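Local coordinates for DNA repair protein PprA (Deinococcus deserti, PDB 6MC8), which binds DNA and takes part in the repair of radiation-induced DNA damage and in genome segregation, probably through filament formation, at residues T202-A207 with G232-L237; W209-S214 with R298-L303. The protein carries 2 engineered substitutions. All coordinates share one frame; numbering follows the deposited sequence.

Contact 1. Residues T202-A207 with G232-L237; sequences TALAKA and GMLGAL. Engineered in segment 202-207: Lys206 (natural residue Asp).
Leu204 meets Leu234 in helix-helix packing between two consecutive helices, 200-213 and 218-237, which are joined by the short link between residues 213 and 218; the first crosses the end of the second at an oblique angle. The second helix is kinked at Met233 and Leu234, just after Gly232, whose positive phi of 87° suits glycine; past the kink, residues 232-237 run aslant across 202-207. The backbones come nearest at Ala205 CA and Leu234 CA, 5.8 Å apart.

Take Leu204 outward. Its CB lies at the fork of Leu234, with Leu234 CD2 at 4.1 Å and Leu234 CD1 at 4.2 Å. One atom on, CG steps back from both methyls and splits the chain two ways. Leu204 CD1 packs against Leu234 CD2 at 3.8 Å, while CD2 turns toward Leu299 of helix 274-304. Leu234 can present both methyls because its CG is anti to the backbone N (chi1 -179°), which sends the branch across to the other helix at a slant to the Leu204 side chain. Leu249 of helix 245-250 touches both leucines, so the pair is part of a larger apolar cluster.

Met233 starts toward helix 200-213 but bends at chi2 and chi3, and its end leads off to Ala208, Trp209 and Ile212. On the way its sulfur passes the peptide oxygen of the facing turn, Met233 SD standing 4.1 Å from Ala205 O.

Contact 2. Residues W209-S214 with R298-L303; sequences WKVITS and RLAAVL. Engineered in segment 209-214: Lys210 (natural residue Asp).
Val211 points one methyl straight at Ala300, and that meeting carries most of this small helix-helix contact. Helix 200-213 is in its last turns here and lies roughly crosswise to the final part of the long helix 274-304, with Val211 CA and Ala300 CA 6.2 Å apart. Such a close approach of backbones is possible because the residue on the long helix is an alanine.

The valine fork is set by CG1 standing anti to the backbone N (chi1 177°), which leaves CG2 beside that N, anti to the carbonyl carbon and directed at Ala300. Val211 CG2 then rests 3.7 Å from Ala300 CB and equally 3.7 Å from Ala300 O, so one methyl touches both the side chain and the peptide oxygen of the same residue. The other branch, CG1, heads toward Leu237 of helix 218-237.

Lys210, an engineered residue, runs alongside. Its chain is extended through chi3 and passes the outer flank of the alanine methyl, with Lys210 CD 4.4 Å from Ala300 CB; the ammonium end lies beyond this loose, aliphatic touch.

On the outer side of helix 200-213, Thr213 OG1 donates to Trp209 O at 2.6 Å, 22° out of the carbonyl plane. Trp209 O also takes the backbone N-H of Thr213, so two donors grip it in the last turn of the helix, which ends at Thr213. The same hydroxyl oxygen lies 3.2 Å above the centre of the Trp209 ring.

Around this crossing, helix 218-237 fills in from the side, its Leu237 packing on Leu303 as well. Ala300 also meets Ala207, one turn earlier on helix 200-213.

How the contacts relate
Helix 200-213 serves both contacts, with its earlier turns facing helix 218-237 in contact 1 and its last turns facing helix 274-304 in contact 2. Their centres are 8 Å apart and both are partly buried, but contact 1 relies on branched leucines and a methionine, whereas contact 2 is a smaller valine-alanine touch flanked by an exposed engineered lysine. The two also meet directly: Ala203 O of contact 1 lies 3.5 Å from Leu299 CD1 of contact 2. Helices 200-213, 218-237 and 274-304, with Leu249 of helix 245-250, thus share one apolar cluster, contact 2 reaching its solvent-facing margin.

Contact 1. Residues T202-A207 with G232-L237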
ATOM      1  N   THR A 202      18.906  20.166 -25.788  1.00 26.50           N
ATOM      2  CA  THR A 202      19.927  20.377 -24.767  1.00 22.53           C
ATOM      3  C   THR A 202      21.112  19.445 -24.975  1.00 25.28           C
ATOM      4  O   THR A 202      22.271  19.864 -24.863  1.00 23.15           O
ATOM      5  CB  THR A 202      19.315  20.168 -23.377  1.00 27.88           C
ATOM      6  OG1 THR A 202      18.281  21.131 -23.161  1.00 31.41           O
ATOM      7  CG2 THR A 202      20.350  20.299 -22.279  1.00 31.67           C
ATOM      8  N   ALA A 203      20.836  18.185 -25.317  1.00 29.83           N
ATOM      9  CA  ALA A 203      21.896  17.198 -25.472  1.00 24.05           C
ATOM     10  C   ALA A 203      22.705  17.439 -26.740  1.00 28.22           C
ATOM     11  O   ALA A 203      23.916  17.199 -26.760  1.00 26.14           O
ATOM     12  CB  ALA A 203      21.299  15.795 -25.469  1.00 22.84           C
ATOM     13  N   LEU A 204      22.057  17.916 -27.803  1.00 24.40           N
ATOM     14  CA  LEU A 204      22.788  18.238 -29.022  1.00 25.73           C
ATOM     15  C   LEU A 204      23.580  19.529 -28.872  1.00 30.83           C
ATOM     16  O   LEU A 204      24.609  19.705 -29.532  1.00 36.04           O
ATOM     17  CB  LEU A 204      21.827  18.323 -30.208  1.00 24.05           C
ATOM     18  CG  LEU A 204      21.322  16.982 -30.742  1.00 26.69           C
ATOM     19  CD1 LEU A 204      20.191  17.165 -31.726  1.00 23.13           C
ATOM     20  CD2 LEU A 204      22.466  16.248 -31.400  1.00 25.77           C
ATOM     21  N   ALA A 205      23.123  20.438 -28.007  1.00 25.67           N
ATOM     22  CA  ALA A 205      23.848  21.687 -27.794  1.00 24.25           C
ATOM     23  C   ALA A 205      25.135  21.455 -27.018  1.00 22.73           C
ATOM     24  O   ALA A 205      26.138  22.136 -27.252  1.00 24.95           O
ATOM     25  CB  ALA A 205      22.964  22.699 -27.069  1.00 24.41           C
ATOM     26  N   LYS A 206      25.125  20.502 -26.087  1.00 29.51           N
ATOM     27  CA  LYS A 206      26.350  20.159 -25.372  1.00 28.08           C
ATOM     28  C   LYS A 206      27.327  19.427 -26.280  1.00 29.55           C
ATOM     29  O   LYS A 206      28.544  19.586 -26.149  1.00 34.46           O
ATOM     30  CB  LYS A 206      26.027  19.317 -24.139  1.00 28.02           C
ATOM     31  CG  LYS A 206      25.320  20.070 -23.038  1.00 27.65           C
ATOM     32  CD  LYS A 206      24.942  19.144 -21.906  1.00 27.73           C
ATOM     33  CE  LYS A 206      26.172  18.687 -21.149  1.00 44.50           C
ATOM     34  NZ  LYS A 206      25.846  17.841 -19.975  1.00 42.69           N
ATOM     35  N   ALA A 207      26.809  18.620 -27.206  1.00 30.55           N
ATOM     36  CA  ALA A 207      27.668  17.955 -28.175  1.00 33.77           C
ATOM     37  C   ALA A 207      28.208  18.938 -29.202  1.00 34.06           C
ATOM     38  O   ALA A 207      29.322  18.768 -29.706  1.00 32.12           O
ATOM     39  CB  ALA A 207      26.903  16.836 -28.871  1.00 27.80           C
ATOM     40  N   GLY A 232      22.095  29.511 -32.838  1.00 35.02           N
ATOM     41  CA  GLY A 232      22.322  28.428 -31.907  1.00 34.00           C
ATOM     42  C   GLY A 232      23.552  27.613 -32.268  1.00 38.99           C
ATOM     43  O   GLY A 232      24.136  27.747 -33.338  1.00 42.38           O
ATOM     44  N   MET A 233      24.015  26.823 -31.305  1.00 36.69           N
ATOM     45  CA  MET A 233      25.229  25.992 -31.487  1.00 35.36           C
ATOM     46  C   MET A 233      25.041  24.847 -32.475  1.00 33.02           C
ATOM     47  O   MET A 233      25.996  24.526 -33.128  1.00 32.19           O
ATOM     48  CB  MET A 233      25.736  25.443 -30.167  1.00 33.32           C
ATOM     49  CG  MET A 233      25.977  26.510 -29.200  1.00 41.31           C
ATOM     50  SD  MET A 233      27.289  26.009 -28.151  1.00 60.62           S
ATOM     51  CE  MET A 233      28.662  26.291 -29.256  1.00 38.71           C
ATOM     52  N   LEU A 234      23.892  24.193 -32.447  1.00 29.13           N
ATOM     53  CA  LEU A 234      23.651  23.096 -33.374  1.00 28.88           C
ATOM     54  C   LEU A 234      23.544  23.606 -34.802  1.00 29.51           C
ATOM     55  O   LEU A 234      24.147  23.041 -35.718  1.00 31.31           O
ATOM     56  CB  LEU A 234      22.384  22.340 -32.976  1.00 26.64           C
ATOM     57  CG  LEU A 234      21.996  21.140 -33.839  1.00 26.52           C
ATOM     58  CD1 LEU A 234      23.056  20.072 -33.770  1.00 25.53           C
ATOM     59  CD2 LEU A 234      20.657  20.586 -33.409  1.00 27.99           C
ATOM     60  N   GLY A 235      22.798  24.694 -35.004  1.00 28.18           N
ATOM     61  CA  GLY A 235      22.617  25.220 -36.346  1.00 27.67           C
ATOM     62  C   GLY A 235      23.873  25.856 -36.908  1.00 31.91           C
ATOM     63  O   GLY A 235      24.044  25.943 -38.125  1.00 38.04           O
ATOM     64  N   ALA A 236      24.764  26.315 -36.031  1.00 31.42           N
ATOM     65  CA  ALA A 236      26.057  26.801 -36.492  1.00 30.50           C
ATOM     66  C   ALA A 236      26.949  25.642 -36.908  1.00 34.14           C
ATOM     67  O   ALA A 236      27.682  25.733 -37.897  1.00 36.93           O
ATOM     68  CB  ALA A 236      26.726  27.634 -35.402  1.00 28.52           C
ATOM     69  N   LEU A 237      26.889  24.537 -36.164  1.00 32.53           N
ATOM     70  CA  LEU A 237      27.699  23.373 -36.498  1.00 31.29           C
ATOM     71  C   LEU A 237      27.134  22.640 -37.708  1.00 30.91           C
ATOM     72  O   LEU A 237      27.884  22.056 -38.497  1.00 32.96           O
ATOM     73  CB  LEU A 237      27.798  22.447 -35.288  1.00 30.79           C
ATOM     74  CG  LEU A 237      28.710  21.233 -35.399  1.00 32.54           C
ATOM     75  CD1 LEU A 237      30.123  21.675 -35.689  1.00 35.60           C
ATOM     76  CD2 LEU A 237      28.665  20.442 -34.116  1.00 34.09           C
TER

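Contact 2. Residues W209-S214 with R298-L303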
ATOM      1  N   TRP A 209      28.901  22.096 -28.545  1.00 35.04           N
ATOM      2  CA  TRP A 209      29.963  22.814 -27.847  1.00 34.15           C
ATOM      3  C   TRP A 209      31.246  22.000 -27.794  1.00 39.94           C
ATOM      4  O   TRP A 209      32.343  22.562 -27.840  1.00 43.65           O
ATOM      5  CB  TRP A 209      29.503  23.195 -26.438  1.00 36.68           C
ATOM      6  CG  TRP A 209      30.587  23.775 -25.555  1.00 51.58           C
ATOM      7  CD1 TRP A 209      31.215  23.144 -24.526  1.00 51.62           C
ATOM      8  CD2 TRP A 209      31.169  25.086 -25.633  1.00 51.33           C
ATOM      9  NE1 TRP A 209      32.144  23.975 -23.954  1.00 54.46           N
ATOM     10  CE2 TRP A 209      32.136  25.173 -24.617  1.00 54.35           C
ATOM     11  CE3 TRP A 209      30.967  26.191 -26.462  1.00 50.51           C
ATOM     12  CZ2 TRP A 209      32.897  26.324 -24.406  1.00 62.32           C
ATOM     13  CZ3 TRP A 209      31.721  27.329 -26.253  1.00 57.86           C
ATOM     14  CH2 TRP A 209      32.673  27.387 -25.235  1.00 60.25           C
ATOM     15  N   LYS A 210      31.130  20.673 -27.715  1.00 37.33           N
ATOM     16  CA  LYS A 210      32.316  19.828 -27.644  1.00 37.88           C
ATOM     17  C   LYS A 210      33.056  19.795 -28.977  1.00 37.34           C
ATOM     18  O   LYS A 210      34.292  19.769 -29.007  1.00 40.09           O
ATOM     19  CB  LYS A 210      31.926  18.419 -27.203  1.00 31.28           C
ATOM     20  CG  LYS A 210      33.101  17.490 -27.013  1.00 35.88           C
ATOM     21  CD  LYS A 210      32.684  16.109 -26.565  1.00 45.50           C
ATOM     22  CE  LYS A 210      33.903  15.231 -26.362  1.00 41.08           C
ATOM     23  NZ  LYS A 210      34.592  14.969 -27.652  1.00 32.34           N
ATOM     24  N   VAL A 211      32.320  19.814 -30.088  1.00 33.12           N
ATOM     25  CA  VAL A 211      32.956  19.788 -31.401  1.00 35.83           C
ATOM     26  C   VAL A 211      33.615  21.130 -31.701  1.00 36.54           C
ATOM     27  O   VAL A 211      34.743  21.186 -32.205  1.00 35.34           O
ATOM     28  CB  VAL A 211      31.929  19.402 -32.484  1.00 32.79           C
ATOM     29  CG1 VAL A 211      32.547  19.452 -33.865  1.00 30.61           C
ATOM     30  CG2 VAL A 211      31.386  18.026 -32.224  1.00 24.50           C
ATOM     31  N   ILE A 212      32.933  22.227 -31.356  1.00 38.45           N
ATOM     32  CA  ILE A 212      33.420  23.570 -31.669  1.00 36.25           C
ATOM     33  C   ILE A 212      34.653  23.913 -30.836  1.00 38.74           C
ATOM     34  O   ILE A 212      35.617  24.497 -31.345  1.00 40.86           O
ATOM     35  CB  ILE A 212      32.281  24.592 -31.485  1.00 33.06           C
ATOM     36  CG1 ILE A 212      31.232  24.393 -32.573  1.00 32.58           C
ATOM     37  CG2 ILE A 212      32.781  26.022 -31.516  1.00 37.03           C
ATOM     38  CD1 ILE A 212      29.966  25.151 -32.337  1.00 34.94           C
ATOM     39  N   THR A 213      34.663  23.515 -29.562  1.00 43.11           N
ATOM     40  CA  THR A 213      35.801  23.813 -28.696  1.00 45.02           C
ATOM     41  C   THR A 213      37.023  22.984 -29.087  1.00 37.74           C
ATOM     42  O   THR A 213      38.163  23.419 -28.888  1.00 41.17           O
ATOM     43  CB  THR A 213      35.402  23.574 -27.234  1.00 46.48           C
ATOM     44  OG1 THR A 213      34.171  24.254 -26.972  1.00 47.02           O
ATOM     45  CG2 THR A 213      36.436  24.126 -26.265  1.00 38.90           C
ATOM     46  N   SER A 214      36.806  21.826 -29.702  1.00 36.95           N
ATOM     47  CA  SER A 214      37.883  20.966 -30.164  1.00 42.65           C
ATOM     48  C   SER A 214      38.346  21.294 -31.583  1.00 38.04           C
ATOM     49  O   SER A 214      39.111  20.520 -32.161  1.00 38.89           O
ATOM     50  CB  SER A 214      37.451  19.502 -30.084  1.00 38.15           C
ATOM     51  OG  SER A 214      38.470  18.642 -30.557  1.00 57.18           O
ATOM     52  N   ARG A 298      28.592  10.428 -28.253  1.00 25.76           N
ATOM     53  CA  ARG A 298      27.998   9.745 -29.397  1.00 21.91           C
ATOM     54  C   ARG A 298      27.243  10.724 -30.281  1.00 27.71           C
ATOM     55  O   ARG A 298      27.126  10.511 -31.490  1.00 30.20           O
ATOM     56  CB  ARG A 298      27.096   8.596 -28.932  1.00 19.41           C
ATOM     57  CG  ARG A 298      25.795   8.987 -28.253  1.00 31.89           C
ATOM     58  CD  ARG A 298      25.115   7.777 -27.641  1.00 31.87           C
ATOM     59  NE  ARG A 298      24.708   6.793 -28.634  1.00 33.80           N
ATOM     60  CZ  ARG A 298      23.540   6.805 -29.262  1.00 36.78           C
ATOM     61  NH1 ARG A 298      22.651   7.748 -28.994  1.00 35.35           N
ATOM     62  NH2 ARG A 298      23.259   5.866 -30.149  1.00 31.91           N
ATOM     63  N   LEU A 299      26.759  11.823 -29.704  1.00 27.32           N
ATOM     64  CA  LEU A 299      26.113  12.850 -30.507  1.00 26.80           C
ATOM     65  C   LEU A 299      27.142  13.717 -31.216  1.00 25.06           C
ATOM     66  O   LEU A 299      26.906  14.174 -32.337  1.00 21.58           O
ATOM     67  CB  LEU A 299      25.205  13.700 -29.628  1.00 29.34           C
ATOM     68  CG  LEU A 299      23.962  13.039 -29.053  1.00 25.05           C
ATOM     69  CD1 LEU A 299      23.323  13.942 -28.029  1.00 29.61           C
ATOM     70  CD2 LEU A 299      23.028  12.762 -30.154  1.00 19.49           C
ATOM     71  N   ALA A 300      28.290  13.948 -30.577  1.00 27.64           N
ATOM     72  CA  ALA A 300      29.343  14.744 -31.197  1.00 26.20           C
ATOM     73  C   ALA A 300      29.979  14.005 -32.366  1.00 27.33           C
ATOM     74  O   ALA A 300      30.441  14.629 -33.326  1.00 27.80           O
ATOM     75  CB  ALA A 300      30.399  15.110 -30.158  1.00 23.08           C
ATOM     76  N   ALA A 301      30.008  12.673 -32.303  1.00 26.34           N
ATOM     77  CA  ALA A 301      30.523  11.890 -33.418  1.00 26.32           C
ATOM     78  C   ALA A 301      29.565  11.922 -34.604  1.00 28.17           C
ATOM     79  O   ALA A 301      29.993  11.834 -35.759  1.00 33.86           O
ATOM     80  CB  ALA A 301      30.782  10.455 -32.967  1.00 18.09           C
ATOM     81  N   VAL A 302      28.266  12.046 -34.335  1.00 28.23           N
ATOM     82  CA  VAL A 302      27.278  12.160 -35.403  1.00 23.29           C
ATOM     83  C   VAL A 302      27.345  13.542 -36.045  1.00 26.35           C
ATOM     84  O   VAL A 302      27.214  13.684 -37.265  1.00 30.08           O
ATOM     85  CB  VAL A 302      25.877  11.831 -34.845  1.00 23.29           C
ATOM     86  CG1 VAL A 302      24.784  12.138 -35.836  1.00 22.78           C
ATOM     87  CG2 VAL A 302      25.798  10.369 -34.476  1.00 19.16           C
ATOM     88  N   LEU A 303      27.592  14.575 -35.243  1.00 30.33           N
ATOM     89  CA  LEU A 303      27.639  15.926 -35.784  1.00 26.06           C
ATOM     90  C   LEU A 303      28.941  16.196 -36.524  1.00 26.81           C
ATOM     91  O   LEU A 303      28.985  17.064 -37.400  1.00 32.51           O
ATOM     92  CB  LEU A 303      27.443  16.946 -34.666  1.00 26.17           C
ATOM     93  CG  LEU A 303      26.090  16.885 -33.958  1.00 24.85           C
ATOM     94  CD1 LEU A 303      26.016  17.894 -32.825  1.00 22.85           C
ATOM     95  CD2 LEU A 303      24.952  17.054 -34.940  1.00 22.97           C
TER